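Local coordinates for protein Alpha/beta hydrolase (Streptomyces albidoflavus, PDB 6KSU) that probably catalyses macrolactamization of non-ribosomal peptides through heterochiral coupling, as a cyclase related to penicillin-binding proteins and beta-lactamases, at residues R43-Q48 / A350-G355; E59-L64 / V73-G78; A65-G70 / G237-H242. One frame throughout, in Å; residues are numbered along the deposited sequence.

The three contacts lie together on one side of the beta-lactamase-like domain. The centre of contact 1 is about 11 Å from those of contacts 2 and 3, which are themselves about 15 Å apart. Contact 1 pairs strand 46-53 with the end of strand 344-350, and contact 2 sits on strand 56-63, the outermost neighbour of 46-53 in the same antiparallel sheet. Contact 3 uses the loop that continues from this edge strand and touches the short strand 241-242. Along the chain, contacts 2 and 3 are nested inside the loop closed by contact 1, and their segments alternate. Contacts 1 and 3 bring distant parts of the chain to this end of the sheet, while contact 2 folds a nearby loop back on its edge strand.

Contact 1 of 3, residues R43-Q48 / A350-G355; sequences RVTGAQ and ANSTAG
The backbone oxygen of Gly46 receives one N-H and one weaker CA-H...O contact from the end of strand 344-350 and the residue after it. Asn351 N gives it a hydrogen bond of 3.2 Å, and Ala350 CA lies 3.5 Å from the same Gly46 O. Beside them the side-chain oxygen of Asn351 comes close: OD1 lies 2.8 Å from Gly46 O, two acceptors facing each other without a bond, and 2.6 Å from Gly46 N. The torsion that puts Asn351 CG between its own N and carbonyl carbon (chi1 72°) turns the amide onto this glycine, while its ND2 is satisfied by the carbonyls of Glu229 and Leu64. Thr45 crosses the asparagine at about a right angle.

One residue further along, Ala47 and Ala350 form an antiparallel, non-hydrogen-bonded pair. Their methyls lie on the same face of the sheet; Val44, just before the strand, packs against Ala350 with CG1 (4.0 Å to CB) and against the Ala354 methyl with CG2. Helix 23-41 lends Phe35 and Val39 to this apolar layer; the helix is closed by a Schellman motif, with Arg43 the first residue beyond it. Across from Val44 CA, the hydroxyl of Ser352 also accepts a weak bond from Ala354 N at the start of helix 355-365, within a type I turn.

The chemistry implies a strand exit held by a buried asparagine: its backbone N fixes the main chain to strand 46-53, while ND2, bonded to Glu229 O and Leu64 O, should limit rotation of the amide where the chain leaves the sheet.

Contact 2 of 3, residues E59-L64 / V73-G78; sequences EYATGL and VTPRTG
Val73 presses its side chain onto the backbone of Thr62 to Leu64 at the end of strand 56-63, the outermost strand of the central antiparallel sheet; the chain has looped back there and enters a type I beta turn from Thr74 to Thr77. This is the tight part. Val73 CB lies 3.4 Å from Thr62 O. CG1 is anti to the backbone N of Val73 (chi1 165°), which leaves CG2 beside that N, 3.5 Å from Leu64 C. In the same place Val73 N donates to Gly63 O at 2.9 Å and an angle of 174°, so the bond is nearly straight. A water also takes part, donating to Gly63 O and to Val73 O and so joining the two carbonyls beside the direct bond.

Toward the other end the packing thins. Ala61 CB sits 4.0 Å from Val73 CG1 and slightly farther from the proline ring at CD. Glu59 then crosses Pro75 at about a right angle, with its OE1 4.1 Å from Pro75 CB, a loose approach, and bonded instead to the hydroxyl of Thr262; both Glu59 and Pro75 are exposed.

The turn has a second holder inside the sheet: Gln48, from strand 46-53, donates through NE2 to the carbonyl oxygens of both Thr74 and Thr77. Within the turn, Thr74 N donates to the side-chain oxygen of Thr77, OG1, at 2.7 Å.

Contact 3 of 3, residues A65-G70 / G237-H242; sequences ASVRTG and GERAEH. With SO4 (sulfate ion), chain C.
The guanidinium of Arg68 lies flat on the His242 ring while, at its edge, it holds a sulfate ion. The two groups are stacked with centres 3.8 Å apart and planes at 25°; His242 CD2 sits over one guanidinium face, toward its rim, at 3.3 Å from Arg68 CZ. In Arg68, CG lies beside the backbone N (chi1 -46°), anti to the carbonyl carbon, and the chain bends at chi3, which carries the flat end over the imidazole. Its NE and NH2 both point at sulfate: NE donates to O4, a bond modelled so short that its length is doubtful, and NH2 gives a weak bond to sulfate O2 at 2.8 Å.

Glu241 joins the same ion from another direction, its carboxylate turned 72° from the guanidinium. Its OE2 lies 2.8 Å from both O1 and O4 of the sulfate, and may share a proton with the ion. The nearest approach of charges between Arg68 NE and Glu241 OE1, 4.3 Å, is too long for a salt bridge. His242 NE2 is hydrogen-bonded to Asp244, which helps fix the ring.

A second, plainer packing lies beside this site. Arg239 and Val67 come from opposite directions, and Val67 CG1 rests over the centre of the Arg239 guanidinium, 3.5 Å from its CZ, while CG2 faces Ala240 O.

Though the sulfate is probably from the crystallisation liquor, its position marks a surface anion-binding spot, with an arginine-histidine stack between the loop at 65-70 and the two-stranded sheet 231-232/241-242.

Contact 1 of 3, residues R43-Q48 / A350-G355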
# COMPACT_ATOMS: atom_id res chain seq x y z
N ARG A 43 -14.20 4.66 -18.42
CA ARG A 43 -13.72 5.98 -18.85
C ARG A 43 -12.54 6.47 -18.01
O ARG A 43 -12.51 7.60 -17.50
CB ARG A 43 -14.86 6.98 -18.88
CG ARG A 43 -15.79 6.71 -20.07
CD ARG A 43 -16.32 8.02 -20.68
NE ARG A 43 -16.71 8.99 -19.66
CZ ARG A 43 -17.65 8.78 -18.75
NH1 ARG A 43 -18.32 7.64 -18.72
NH2 ARG A 43 -17.93 9.73 -17.86
N VAL A 44 -11.51 5.62 -17.92
CA VAL A 44 -10.22 6.01 -17.37
C VAL A 44 -9.50 6.94 -18.34
O VAL A 44 -9.44 6.67 -19.55
CB VAL A 44 -9.39 4.75 -17.09
CG1 VAL A 44 -8.06 5.12 -16.53
CG2 VAL A 44 -10.18 3.85 -16.12
N THR A 45 -8.93 8.03 -17.81
CA THR A 45 -8.19 8.97 -18.65
C THR A 45 -7.05 8.27 -19.39
O THR A 45 -6.90 8.43 -20.61
CB THR A 45 -7.62 10.14 -17.84
OG1 THR A 45 -8.68 10.75 -17.09
CG2 THR A 45 -7.05 11.19 -18.79
N GLY A 46 -6.24 7.50 -18.67
CA GLY A 46 -5.10 6.79 -19.25
C GLY A 46 -4.69 5.69 -18.31
O GLY A 46 -4.97 5.72 -17.10
N ALA A 47 -4.02 4.68 -18.87
CA ALA A 47 -3.69 3.53 -18.04
C ALA A 47 -2.55 2.77 -18.69
O ALA A 47 -2.31 2.86 -19.90
CB ALA A 47 -4.91 2.62 -17.82
N GLN A 48 -1.83 2.04 -17.85
CA GLN A 48 -0.84 1.07 -18.31
C GLN A 48 -1.12 -0.24 -17.60
O GLN A 48 -1.45 -0.25 -16.42
CB GLN A 48 0.61 1.49 -18.01
CG GLN A 48 1.05 2.82 -18.59
CD GLN A 48 2.33 3.32 -17.93
OE1 GLN A 48 2.58 3.06 -16.76
NE2 GLN A 48 3.15 4.04 -18.70
N ALA A 350 -3.21 3.75 -13.38
CA ALA A 350 -4.32 4.49 -13.94
C ALA A 350 -4.28 5.89 -13.37
O ALA A 350 -3.82 6.10 -12.25
CB ALA A 350 -5.67 3.81 -13.67
N ASN A 351 -4.73 6.86 -14.16
CA ASN A 351 -4.63 8.25 -13.76
C ASN A 351 -5.99 8.93 -13.74
O ASN A 351 -6.08 10.14 -13.96
CB ASN A 351 -3.61 9.00 -14.64
CG ASN A 351 -4.09 9.26 -16.09
OD1 ASN A 351 -4.90 8.51 -16.64
ND2 ASN A 351 -3.56 10.32 -16.71
N SER A 352 -7.06 8.20 -13.41
CA SER A 352 -8.30 8.85 -13.00
C SER A 352 -8.88 8.14 -11.77
O SER A 352 -8.53 7.00 -11.46
CB SER A 352 -9.34 8.88 -14.13
OG SER A 352 -9.89 7.59 -14.30
N THR A 353 -9.80 8.82 -11.08
CA THR A 353 -10.45 8.23 -9.92
C THR A 353 -11.15 6.91 -10.24
O THR A 353 -11.46 6.16 -9.32
CB THR A 353 -11.44 9.23 -9.29
OG1 THR A 353 -12.27 9.81 -10.30
CG2 THR A 353 -10.70 10.35 -8.59
N ALA A 354 -11.37 6.58 -11.51
CA ALA A 354 -11.97 5.30 -11.85
C ALA A 354 -10.98 4.14 -11.85
O ALA A 354 -11.40 2.98 -12.02
CB ALA A 354 -12.65 5.37 -13.22
N GLY A 355 -9.69 4.42 -11.69
CA GLY A 355 -8.68 3.38 -11.56
C GLY A 355 -9.06 2.20 -10.69
O GLY A 355 -8.93 1.04 -11.11

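Contact 2 of 3, residues E59-L64 / V73-G78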
# COMPACT_ATOMS: atom_id res chain seq x y z
N GLU A 59 3.05 -5.39 -22.77
CA GLU A 59 2.94 -4.00 -22.34
C GLU A 59 1.77 -3.35 -23.04
O GLU A 59 1.80 -3.16 -24.26
CB GLU A 59 4.22 -3.20 -22.62
CG GLU A 59 5.51 -3.81 -22.12
CD GLU A 59 6.67 -2.84 -22.27
OE1 GLU A 59 6.94 -2.10 -21.30
OE2 GLU A 59 7.30 -2.79 -23.38
N TYR A 60 0.75 -2.98 -22.27
CA TYR A 60 -0.42 -2.31 -22.81
C TYR A 60 -0.44 -0.90 -22.23
O TYR A 60 -0.05 -0.70 -21.08
CB TYR A 60 -1.68 -3.07 -22.45
CG TYR A 60 -1.60 -4.58 -22.72
CD1 TYR A 60 -1.86 -5.11 -23.98
CD2 TYR A 60 -1.28 -5.46 -21.69
CE1 TYR A 60 -1.79 -6.49 -24.22
CE2 TYR A 60 -1.22 -6.84 -21.92
CZ TYR A 60 -1.48 -7.34 -23.19
OH TYR A 60 -1.42 -8.71 -23.40
N ALA A 61 -0.86 0.06 -23.05
CA ALA A 61 -0.89 1.46 -22.63
C ALA A 61 -1.87 2.19 -23.52
O ALA A 61 -1.85 1.99 -24.74
CB ALA A 61 0.48 2.13 -22.72
N THR A 62 -2.68 3.06 -22.92
CA THR A 62 -3.72 3.74 -23.69
C THR A 62 -4.05 5.06 -23.03
O THR A 62 -3.73 5.30 -21.86
CB THR A 62 -4.95 2.84 -23.81
OG1 THR A 62 -5.83 3.34 -24.82
CG2 THR A 62 -5.69 2.74 -22.45
N GLY A 63 -4.68 5.94 -23.81
CA GLY A 63 -5.27 7.14 -23.25
C GLY A 63 -4.29 8.27 -23.08
O GLY A 63 -3.25 8.34 -23.72
N LEU A 64 -4.64 9.19 -22.18
CA LEU A 64 -4.04 10.52 -22.08
C LEU A 64 -3.26 10.67 -20.79
O LEU A 64 -3.79 10.40 -19.70
CB LEU A 64 -5.12 11.59 -22.16
CG LEU A 64 -5.89 11.69 -23.49
CD1 LEU A 64 -6.85 12.87 -23.51
CD2 LEU A 64 -4.93 11.74 -24.68
N VAL A 73 -0.44 8.59 -23.23
CA VAL A 73 0.28 7.66 -22.37
C VAL A 73 1.14 6.76 -23.24
O VAL A 73 0.65 6.13 -24.18
CB VAL A 73 -0.71 6.81 -21.56
CG1 VAL A 73 0.02 5.64 -20.95
CG2 VAL A 73 -1.50 7.68 -20.52
N THR A 74 2.42 6.67 -22.92
CA THR A 74 3.30 5.68 -23.51
C THR A 74 3.83 4.77 -22.42
O THR A 74 3.62 5.02 -21.23
CB THR A 74 4.46 6.37 -24.26
OG1 THR A 74 5.41 6.87 -23.33
CG2 THR A 74 3.94 7.52 -25.11
N PRO A 75 4.47 3.66 -22.78
CA PRO A 75 5.10 2.82 -21.74
C PRO A 75 6.17 3.55 -20.95
O PRO A 75 6.48 3.14 -19.83
CB PRO A 75 5.68 1.64 -22.54
CG PRO A 75 4.73 1.52 -23.71
CD PRO A 75 4.42 2.95 -24.08
N ARG A 76 6.70 4.65 -21.47
CA ARG A 76 7.64 5.47 -20.72
C ARG A 76 6.95 6.30 -19.64
O ARG A 76 7.57 6.60 -18.62
CB ARG A 76 8.41 6.40 -21.68
CG ARG A 76 9.80 6.80 -21.15
CD ARG A 76 10.42 8.02 -21.85
NE ARG A 76 11.40 8.69 -21.00
CZ ARG A 76 11.92 9.90 -21.24
NH1 ARG A 76 11.55 10.58 -22.31
NH2 ARG A 76 12.80 10.42 -20.40
N THR A 77 5.70 6.71 -19.88
CA THR A 77 4.98 7.58 -18.96
C THR A 77 5.04 7.04 -17.53
O THR A 77 4.76 5.86 -17.27
CB THR A 77 3.51 7.71 -19.41
OG1 THR A 77 3.44 7.98 -20.81
CG2 THR A 77 2.83 8.84 -18.69
N GLY A 78 5.41 7.92 -16.59
CA GLY A 78 5.37 7.59 -15.19
C GLY A 78 4.08 8.02 -14.50
O GLY A 78 3.64 9.17 -14.65
O HOH W 1 -1.99 6.18 -25.36

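Contact 3 of 3, residues A65-G70 / G237-H242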
# COMPACT_ATOMS: atom_id res chain seq x y z
N ALA A 65 -2.00 11.12 -20.90
CA ALA A 65 -1.22 11.46 -19.72
C ALA A 65 -1.79 12.69 -19.03
O ALA A 65 -1.75 12.79 -17.79
CB ALA A 65 0.24 11.71 -20.10
N SER A 66 -2.31 13.62 -19.82
CA SER A 66 -2.97 14.81 -19.32
C SER A 66 -4.13 15.11 -20.27
O SER A 66 -4.02 14.91 -21.48
CB SER A 66 -1.99 16.00 -19.23
OG SER A 66 -2.64 17.22 -18.90
N VAL A 67 -5.27 15.50 -19.71
CA VAL A 67 -6.35 15.91 -20.60
C VAL A 67 -6.09 17.32 -21.10
O VAL A 67 -6.36 17.61 -22.26
CB VAL A 67 -7.72 15.80 -19.91
CG1 VAL A 67 -8.78 16.54 -20.72
CG2 VAL A 67 -8.11 14.35 -19.80
N ARG A 68 -5.54 18.18 -20.23
CA ARG A 68 -5.18 19.54 -20.60
C ARG A 68 -4.25 19.54 -21.80
O ARG A 68 -4.61 20.02 -22.89
CB ARG A 68 -4.50 20.24 -19.42
CG ARG A 68 -5.17 20.07 -18.12
CD ARG A 68 -4.50 20.98 -17.10
NE ARG A 68 -5.45 21.53 -16.15
CZ ARG A 68 -5.12 22.15 -15.02
NH1 ARG A 68 -3.84 22.28 -14.70
NH2 ARG A 68 -6.06 22.64 -14.22
N THR A 69 -3.04 19.02 -21.61
CA THR A 69 -2.16 18.63 -22.72
C THR A 69 -2.97 17.67 -23.57
O THR A 69 -3.96 17.11 -23.10
CB THR A 69 -0.89 17.93 -22.18
OG1 THR A 69 -0.28 18.74 -21.16
CG2 THR A 69 0.10 17.70 -23.27
N GLY A 70 -2.60 17.43 -24.81
CA GLY A 70 -3.26 16.24 -25.29
C GLY A 70 -2.44 14.98 -25.14
O GLY A 70 -2.78 13.97 -25.76
N GLY A 237 -19.71 17.04 -15.57
CA GLY A 237 -18.68 16.88 -16.56
C GLY A 237 -18.89 15.64 -17.41
O GLY A 237 -19.49 14.66 -16.98
N GLU A 238 -18.36 15.71 -18.62
CA GLU A 238 -18.46 14.64 -19.60
C GLU A 238 -17.27 13.68 -19.56
O GLU A 238 -17.40 12.53 -20.01
CB GLU A 238 -18.58 15.26 -21.00
CG GLU A 238 -18.71 14.26 -22.11
CD GLU A 238 -17.94 14.68 -23.34
OE1 GLU A 238 -18.33 15.67 -24.02
OE2 GLU A 238 -16.93 14.00 -23.62
N ARG A 239 -16.12 14.13 -19.06
CA ARG A 239 -14.92 13.32 -18.96
C ARG A 239 -14.18 13.75 -17.71
O ARG A 239 -14.35 14.88 -17.23
CB ARG A 239 -14.01 13.48 -20.20
CG ARG A 239 -13.18 14.77 -20.19
CD ARG A 239 -12.45 15.02 -21.51
NE ARG A 239 -12.30 16.44 -21.83
CZ ARG A 239 -11.53 16.91 -22.81
NH1 ARG A 239 -10.83 16.08 -23.57
NH2 ARG A 239 -11.46 18.21 -23.04
N ALA A 240 -13.35 12.85 -17.18
CA ALA A 240 -12.54 13.17 -16.01
C ALA A 240 -11.59 14.32 -16.34
O ALA A 240 -10.97 14.34 -17.41
CB ALA A 240 -11.76 11.93 -15.54
N GLU A 241 -11.47 15.30 -15.44
CA GLU A 241 -10.58 16.42 -15.68
C GLU A 241 -9.48 16.43 -14.62
O GLU A 241 -9.59 15.77 -13.59
CB GLU A 241 -11.35 17.76 -15.68
CG GLU A 241 -10.47 19.04 -15.60
CD GLU A 241 -9.49 19.25 -16.78
OE1 GLU A 241 -8.48 18.51 -16.91
OE2 GLU A 241 -9.75 20.17 -17.59
N HIS A 242 -8.39 17.14 -14.93
CA HIS A 242 -7.26 17.34 -14.02
C HIS A 242 -7.73 17.56 -12.58
O HIS A 242 -8.68 18.31 -12.33
CB HIS A 242 -6.43 18.54 -14.49
CG HIS A 242 -5.31 18.89 -13.57
ND1 HIS A 242 -4.11 18.20 -13.57
CD2 HIS A 242 -5.20 19.84 -12.61
CE1 HIS A 242 -3.31 18.73 -12.66
NE2 HIS A 242 -3.95 19.72 -12.06
S SO4 C . -8.69 22.94 -16.10
O1 SO4 C . -10.05 22.73 -16.60
O2 SO4 C . -8.77 23.34 -14.70
O3 SO4 C . -8.03 24.00 -16.87
O4 SO4 C . -7.92 21.71 -16.23